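NAD(P)H-flavin oxidoreductase (Agrobacterium tumefaciens str. C58, PDB 2FRE) binds flavin mononucleotide and, as a member of the nitroreductase family, probably uses NAD(P)H to reduce the flavin and pass the electrons to an acceptor. Local coordinates at residues R24-S29 against K83-L88; Y130-M135 against A157-G162. All blocks are in the same frame, centred on the assembly; numbering follows the deposited sequence.

Contact 1. Residues R24-S29 against K83-L88. With FMN (flavin mononucleotide), chain C.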
loop_
_atom_site.group_PDB
_atom_site.type_symbol
_atom_site.label_atom_id
_atom_site.label_comp_id
_atom_site.label_asym_id
_atom_site.label_seq_id
_atom_site.Cartn_x
_atom_site.Cartn_y
_atom_site.Cartn_z
ATOM N N ARG A 24 14.005 11.286 -9.591
ATOM C CA ARG A 24 15.171 11.491 -8.730
ATOM C C ARG A 24 15.678 12.938 -8.727
ATOM O O ARG A 24 16.507 13.273 -7.880
ATOM C CB ARG A 24 16.317 10.551 -9.151
ATOM C CG ARG A 24 15.994 9.101 -8.913
ATOM C CD ARG A 24 17.088 8.170 -9.294
ATOM N NE ARG A 24 16.625 6.814 -9.071
ATOM C CZ ARG A 24 15.902 6.101 -9.932
ATOM N NH1 ARG A 24 15.614 6.581 -11.134
ATOM N NH2 ARG A 24 15.488 4.885 -9.598
ATOM N N ALA A 25 15.207 13.774 -9.659
ATOM C CA ALA A 25 15.698 15.171 -9.751
ATOM C C ALA A 25 14.855 16.081 -8.865
ATOM O O ALA A 25 13.760 16.471 -9.244
ATOM C CB ALA A 25 15.704 15.662 -11.177
ATOM N N PHE A 26 15.384 16.409 -7.685
ATOM C CA PHE A 26 14.681 17.235 -6.711
ATOM C C PHE A 26 15.378 18.577 -6.555
ATOM O O PHE A 26 16.607 18.681 -6.706
ATOM C CB PHE A 26 14.544 16.512 -5.364
ATOM C CG PHE A 26 13.640 15.336 -5.412
ATOM C CD1 PHE A 26 12.281 15.491 -5.666
ATOM C CD2 PHE A 26 14.144 14.052 -5.239
ATOM C CE1 PHE A 26 11.442 14.382 -5.723
ATOM C CE2 PHE A 26 13.309 12.949 -5.310
ATOM C CZ PHE A 26 11.957 13.115 -5.536
ATOM N N ASP A 27 14.582 19.606 -6.269
ATOM C CA ASP A 27 15.095 20.976 -6.279
ATOM C C ASP A 27 15.705 21.457 -4.961
ATOM O O ASP A 27 16.232 22.564 -4.904
ATOM C CB ASP A 27 14.021 21.954 -6.791
ATOM C CG ASP A 27 12.917 22.265 -5.771
ATOM O OD1 ASP A 27 12.848 21.664 -4.666
ATOM O OD2 ASP A 27 12.086 23.143 -6.108
ATOM N N GLY A 28 15.626 20.640 -3.911
ATOM C CA GLY A 28 16.290 20.955 -2.641
ATOM C C GLY A 28 15.606 22.038 -1.833
ATOM O O GLY A 28 16.158 22.505 -0.847
ATOM N N SER A 29 14.400 22.422 -2.240
ATOM C CA SER A 29 13.666 23.510 -1.587
ATOM C C SER A 29 13.074 23.024 -0.280
ATOM O O SER A 29 12.881 21.824 -0.106
ATOM C CB SER A 29 12.552 24.012 -2.497
ATOM O OG SER A 29 11.637 22.973 -2.793
ATOM N N LYS A 83 19.825 13.387 -1.461
ATOM C CA LYS A 83 20.328 14.470 -0.626
ATOM C C LYS A 83 19.742 15.798 -1.033
ATOM O O LYS A 83 19.848 16.752 -0.282
ATOM C CB LYS A 83 21.854 14.546 -0.664
ATOM C CG LYS A 83 22.466 14.956 -1.988
ATOM C CD LYS A 83 23.928 14.589 -1.981
ATOM C CE LYS A 83 24.643 14.976 -3.238
ATOM N NZ LYS A 83 26.109 14.608 -3.136
ATOM N N ASN A 84 19.151 15.858 -2.225
ATOM C CA ASN A 84 18.536 17.078 -2.728
ATOM C C ASN A 84 17.005 17.096 -2.613
ATOM O O ASN A 84 16.353 18.029 -3.075
ATOM C CB ASN A 84 19.000 17.323 -4.169
ATOM C CG ASN A 84 20.484 17.651 -4.249
ATOM O OD1 ASN A 84 21.028 18.312 -3.370
ATOM N ND2 ASN A 84 21.148 17.169 -5.287
ATOM N N ALA A 85 16.441 16.074 -1.961
ATOM C CA ALA A 85 15.024 16.040 -1.674
ATOM C C ALA A 85 14.707 17.048 -0.567
ATOM O O ALA A 85 15.606 17.572 0.091
ATOM C CB ALA A 85 14.612 14.648 -1.249
ATOM N N SER A 86 13.418 17.306 -0.375
ATOM C CA SER A 86 12.953 18.263 0.619
ATOM C C SER A 86 12.761 17.630 1.994
ATOM O O SER A 86 12.865 18.318 3.010
ATOM C CB SER A 86 11.626 18.890 0.173
ATOM O OG SER A 86 11.808 19.764 -0.906
ATOM N N VAL A 87 12.454 16.336 2.002
ATOM C CA VAL A 87 12.182 15.564 3.205
ATOM C C VAL A 87 12.745 14.166 2.991
ATOM O O VAL A 87 12.651 13.624 1.892
ATOM C CB VAL A 87 10.637 15.470 3.462
ATOM C CG1 VAL A 87 10.315 14.475 4.557
ATOM C CG2 VAL A 87 10.059 16.826 3.789
ATOM N N LEU A 88 13.353 13.605 4.037
ATOM C CA LEU A 88 13.688 12.197 4.086
ATOM C C LEU A 88 12.986 11.594 5.301
ATOM O O LEU A 88 12.912 12.223 6.364
ATOM C CB LEU A 88 15.201 11.979 4.180
ATOM C CG LEU A 88 15.991 12.267 2.902
ATOM C CD1 LEU A 88 17.466 12.372 3.180
ATOM C CD2 LEU A 88 15.749 11.195 1.894
HETATM N N1 FMN C . 14.515 3.495 -6.311
HETATM C C2 FMN C . 15.877 3.777 -6.213
HETATM O O2 FMN C . 16.412 4.532 -7.033
HETATM N N3 FMN C . 16.647 3.202 -5.217
HETATM C C4 FMN C . 16.103 2.358 -4.287
HETATM O O4 FMN C . 16.772 2.044 -3.282
HETATM C C4A FMN C . 14.723 2.077 -4.387
HETATM N N5 FMN C . 14.125 1.227 -3.472
HETATM C C5A FMN C . 12.757 1.021 -3.537
HETATM C C6 FMN C . 12.161 0.199 -2.597
HETATM C C7 FMN C . 10.800 -0.025 -2.623
HETATM C C7M FMN C . 10.198 -0.471 -1.319
HETATM C C8 FMN C . 10.004 0.555 -3.616
HETATM C C8M FMN C . 8.533 0.795 -3.368
HETATM C C9 FMN C . 10.593 1.379 -4.566
HETATM C C9A FMN C . 11.983 1.595 -4.540
HETATM N N10 FMN C . 12.578 2.398 -5.490
HETATM C C10 FMN C . 13.942 2.652 -5.396
HETATM C "C1'" FMN C . 11.794 2.962 -6.649
HETATM C "C2'" FMN C . 11.191 1.920 -7.587
HETATM O "O2'" FMN C . 12.144 1.417 -8.517
HETATM C "C3'" FMN C . 9.981 2.513 -8.305
HETATM O "O3'" FMN C . 8.961 2.809 -7.358
HETATM C "C4'" FMN C . 9.474 1.576 -9.394
HETATM O "O4'" FMN C . 10.439 1.444 -10.424
HETATM C "C5'" FMN C . 8.152 2.021 -10.010
HETATM O "O5'" FMN C . 8.277 3.302 -10.608
HETATM P P FMN C . 7.317 4.520 -10.179
HETATM O O1P FMN C . 5.931 4.174 -10.697
HETATM O O2P FMN C . 7.273 4.618 -8.662
HETATM O O3P FMN C . 7.897 5.763 -10.798
HETATM O O HOH W 1 12.705 19.147 -3.554
HETATM O O HOH W 2 9.653 20.811 -2.036
#
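A loop-to-loop contact, part apolar and part polar, lays Phe26 to Ser29 along the turn that leads from helix 76-82 into strand 87-98. Phe26 makes the apolar half: its CB sits 3.3 Å from Asn84 O, and the ring carries CD2 to 4.1 Å from Ala85 CB, meeting it obliquely. The polar half centres on Ser86. Its hydroxyl, lying beside its own backbone N (chi1 -71°), donates to the carbonyl of Ser29, OG to O 2.5 Å, a length so short that coordinate error probably plays a part. Two waters also donate to Ser86 OG and share the work of joining the loops; one of them bridges to Asp27 OD1 and the other to Ser29 OG. Within the loop, Asp27 OD1 takes the backbone N of Ser29 from above the carboxylate plane (3.0 Å) and Ser29 OG on its syn side (2.6 Å), which fixes the carboxylate against its own loop. Gly28, at phi 75°, makes the bend between them. At the other end, Arg24 stretches to the flavin, and its NE and NH2 both donate to FMN O2, NH2 at 2.7 Å. The loop brings an Asx turn at Asp27 up to a classic beta bulge at Ser86 and Val87, opposite Ile161.

Contact 2. Residues Y130-M135 against A157-G162; sequences YHAHGM and AGVAIG. With FMN (flavin mononucleotide), chain C.
Met135, a selenomethionine, folds back across its neighbouring strand and lays its methyl over Gly158, which has no side chain. The chain runs straight through chi2 and then bends at chi3 (-71°), bringing CE to 3.6 Å from Val159 N and 4.1 Å from Ala160 CB. Trp81 and Ala82 of helix 76-82 pack on Met135 as well. On the sheet face carrying Ala132, the small methyl makes room for two branched neighbours: Val159 CG1 comes to 4.1 Å from Ala132 CB, with Ile161 CG1 slightly farther off, and helix 110-127 covers this side through Trp118 and Leu121. Strands 131-135 and 157-162 run antiparallel at 155°, paired by six backbone hydrogen bonds in the central sheet of a nitroreductase-type flavoprotein. At the far end Tyr130 CB rests 4.0 Å from Ile161 CG2, while Gly162 O lies at the edge of the tyrosine ring, in its plane; the phenol OH is hydrogen-bonded to His35. Gly134, without a side chain, lets the flavin come close to the backbone: its carbonyl O lies 2.9 Å from FMN N10, and Met135 CA is 3.1 Å from FMN N5. That same oxygen of Gly134 accepts from His133 ND1 (3.0 Å), the donor tilted 34° from the carbonyl plane; the bond lies in the plane of the imidazole and fixes the rotation of the ring. Beside the flavin, Ala157 packs against Phe112 of the second subunit.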
loop_
_atom_site.group_PDB
_atom_site.type_symbol
_atom_site.label_atom_id
_atom_site.label_comp_id
_atom_site.label_asym_id
_atom_site.label_seq_id
_atom_site.Cartn_x
_atom_site.Cartn_y
_atom_site.Cartn_z
ATOM N N TYR A 130 3.993 17.275 -5.048
ATOM C CA TYR A 130 5.323 16.707 -4.782
ATOM C C TYR A 130 5.437 15.334 -5.410
ATOM O O TYR A 130 4.477 14.824 -5.979
ATOM C CB TYR A 130 5.558 16.590 -3.272
ATOM C CG TYR A 130 5.434 17.912 -2.566
ATOM C CD1 TYR A 130 6.360 18.906 -2.773
ATOM C CD2 TYR A 130 4.373 18.169 -1.704
ATOM C CE1 TYR A 130 6.248 20.127 -2.136
ATOM C CE2 TYR A 130 4.249 19.380 -1.066
ATOM C CZ TYR A 130 5.179 20.362 -1.292
ATOM O OH TYR A 130 5.081 21.565 -0.657
ATOM N N HIS A 131 6.623 14.754 -5.325
ATOM C CA HIS A 131 6.830 13.351 -5.654
ATOM C C HIS A 131 7.548 12.653 -4.523
ATOM O O HIS A 131 8.528 13.192 -3.972
ATOM C CB HIS A 131 7.636 13.212 -6.954
ATOM C CG HIS A 131 6.927 13.764 -8.158
ATOM N ND1 HIS A 131 6.893 15.111 -8.446
ATOM C CD2 HIS A 131 6.175 13.161 -9.106
ATOM C CE1 HIS A 131 6.176 15.314 -9.531
ATOM N NE2 HIS A 131 5.734 14.146 -9.961
ATOM N N ALA A 132 7.075 11.450 -4.197
ATOM C CA ALA A 132 7.706 10.597 -3.189
ATOM C C ALA A 132 8.460 9.476 -3.910
ATOM O O ALA A 132 8.057 9.066 -4.996
ATOM C CB ALA A 132 6.688 10.011 -2.264
ATOM N N HIS A 133 9.563 9.021 -3.341
ATOM C CA HIS A 133 10.401 8.000 -3.984
ATOM C C HIS A 133 10.867 7.025 -2.912
ATOM O O HIS A 133 11.581 7.400 -1.980
ATOM C CB HIS A 133 11.570 8.674 -4.679
ATOM C CG HIS A 133 12.314 7.804 -5.650
ATOM N ND1 HIS A 133 12.655 6.492 -5.391
ATOM C CD2 HIS A 133 12.834 8.089 -6.862
ATOM C CE1 HIS A 133 13.345 6.009 -6.415
ATOM N NE2 HIS A 133 13.460 6.954 -7.321
ATOM N N GLY A 134 10.416 5.781 -3.023
ATOM C CA GLY A 134 10.740 4.750 -2.055
ATOM C C GLY A 134 12.163 4.266 -2.224
ATOM O O GLY A 134 12.695 4.286 -3.339
HETATM N N MSE A 135 12.791 3.848 -1.125
HETATM C CA MSE A 135 14.164 3.338 -1.177
HETATM C C MSE A 135 14.397 2.144 -0.254
HETATM O O MSE A 135 14.119 2.202 0.938
HETATM C CB MSE A 135 15.184 4.450 -0.842
HETATM C CG MSE A 135 15.098 5.660 -1.739
HETATM SE SE MSE A 135 16.284 7.066 -1.049
HETATM C CE MSE A 135 15.209 7.507 0.562
ATOM N N ALA A 157 11.193 0.779 4.595
ATOM C CA ALA A 157 11.753 1.532 3.476
ATOM C C ALA A 157 12.092 2.975 3.845
ATOM O O ALA A 157 11.546 3.529 4.792
ATOM C CB ALA A 157 10.781 1.509 2.300
ATOM N N GLY A 158 13.024 3.570 3.104
ATOM C CA GLY A 158 13.233 5.008 3.171
ATOM C C GLY A 158 12.356 5.689 2.133
ATOM O O GLY A 158 11.935 5.060 1.170
ATOM N N VAL A 159 12.086 6.972 2.331
ATOM C CA VAL A 159 11.292 7.746 1.392
ATOM C C VAL A 159 11.869 9.135 1.274
ATOM O O VAL A 159 12.072 9.815 2.285
ATOM C CB VAL A 159 9.825 7.858 1.840
ATOM C CG1 VAL A 159 9.029 8.652 0.838
ATOM C CG2 VAL A 159 9.211 6.470 2.025
ATOM N N ALA A 160 12.134 9.533 0.033
ATOM C CA ALA A 160 12.545 10.880 -0.314
ATOM C C ALA A 160 11.334 11.581 -0.952
ATOM O O ALA A 160 10.667 11.010 -1.838
ATOM C CB ALA A 160 13.683 10.827 -1.284
ATOM N N ILE A 161 11.040 12.795 -0.480
ATOM C CA ILE A 161 9.951 13.597 -1.002
ATOM C C ILE A 161 10.445 14.996 -1.337
ATOM O O ILE A 161 11.209 15.586 -0.582
ATOM C CB ILE A 161 8.781 13.742 -0.003
ATOM C CG1 ILE A 161 8.552 12.449 0.795
ATOM C CG2 ILE A 161 7.504 14.155 -0.774
ATOM C CD1 ILE A 161 7.536 12.595 1.957
ATOM N N GLY A 162 9.999 15.522 -2.474
ATOM C CA GLY A 162 10.430 16.837 -2.905
ATOM C C GLY A 162 9.708 17.309 -4.141
ATOM O O GLY A 162 8.722 16.703 -4.596
HETATM N N1 FMN C . 14.515 3.495 -6.311
HETATM C C2 FMN C . 15.877 3.777 -6.213
HETATM O O2 FMN C . 16.412 4.532 -7.033
HETATM N N3 FMN C . 16.647 3.202 -5.217
HETATM C C4 FMN C . 16.103 2.358 -4.287
HETATM O O4 FMN C . 16.772 2.044 -3.282
HETATM C C4A FMN C . 14.723 2.077 -4.387
HETATM N N5 FMN C . 14.125 1.227 -3.472
HETATM C C5A FMN C . 12.757 1.021 -3.537
HETATM C C6 FMN C . 12.161 0.199 -2.597
HETATM C C7 FMN C . 10.800 -0.025 -2.623
HETATM C C7M FMN C . 10.198 -0.471 -1.319
HETATM C C8 FMN C . 10.004 0.555 -3.616
HETATM C C8M FMN C . 8.533 0.795 -3.368
HETATM C C9 FMN C . 10.593 1.379 -4.566
HETATM C C9A FMN C . 11.983 1.595 -4.540
HETATM N N10 FMN C . 12.578 2.398 -5.490
HETATM C C10 FMN C . 13.942 2.652 -5.396
HETATM C "C1'" FMN C . 11.794 2.962 -6.649
HETATM C "C2'" FMN C . 11.191 1.920 -7.587
HETATM O "O2'" FMN C . 12.144 1.417 -8.517
HETATM C "C3'" FMN C . 9.981 2.513 -8.305
HETATM O "O3'" FMN C . 8.961 2.809 -7.358
HETATM C "C4'" FMN C . 9.474 1.576 -9.394
HETATM O "O4'" FMN C . 10.439 1.444 -10.424
HETATM C "C5'" FMN C . 8.152 2.021 -10.010
HETATM O "O5'" FMN C . 8.277 3.302 -10.608
HETATM P P FMN C . 7.317 4.520 -10.179
HETATM O O1P FMN C . 5.931 4.174 -10.697
HETATM O O2P FMN C . 7.273 4.618 -8.662
HETATM O O3P FMN C . 7.897 5.763 -10.798
#

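How the contacts relate
Contact 1 closes before contact 2 opens along the chain, and their centres lie 9 Å apart. They join in the central antiparallel sheet, where strand 87-98 neighbours strand 153-162: at the bulge, Ile161 O of contact 2 probably accepts from both backbone N atoms of contact 1, Ser86 and Val87. Phe26 of the loop also packs on Gly162, its CD1 3.5 Å from Gly162 C, and helix 76-82 touches both contacts through Trp81. The flavin is the second tie, since Arg24 reaches its O2 while the C-terminal end of strand 131-135, Gly134 and Met135, meets the isoalloxazine. Contact 2 thus sits in the buried sheet, with contact 1 toward the outside, and together they supply part of one FMN pocket.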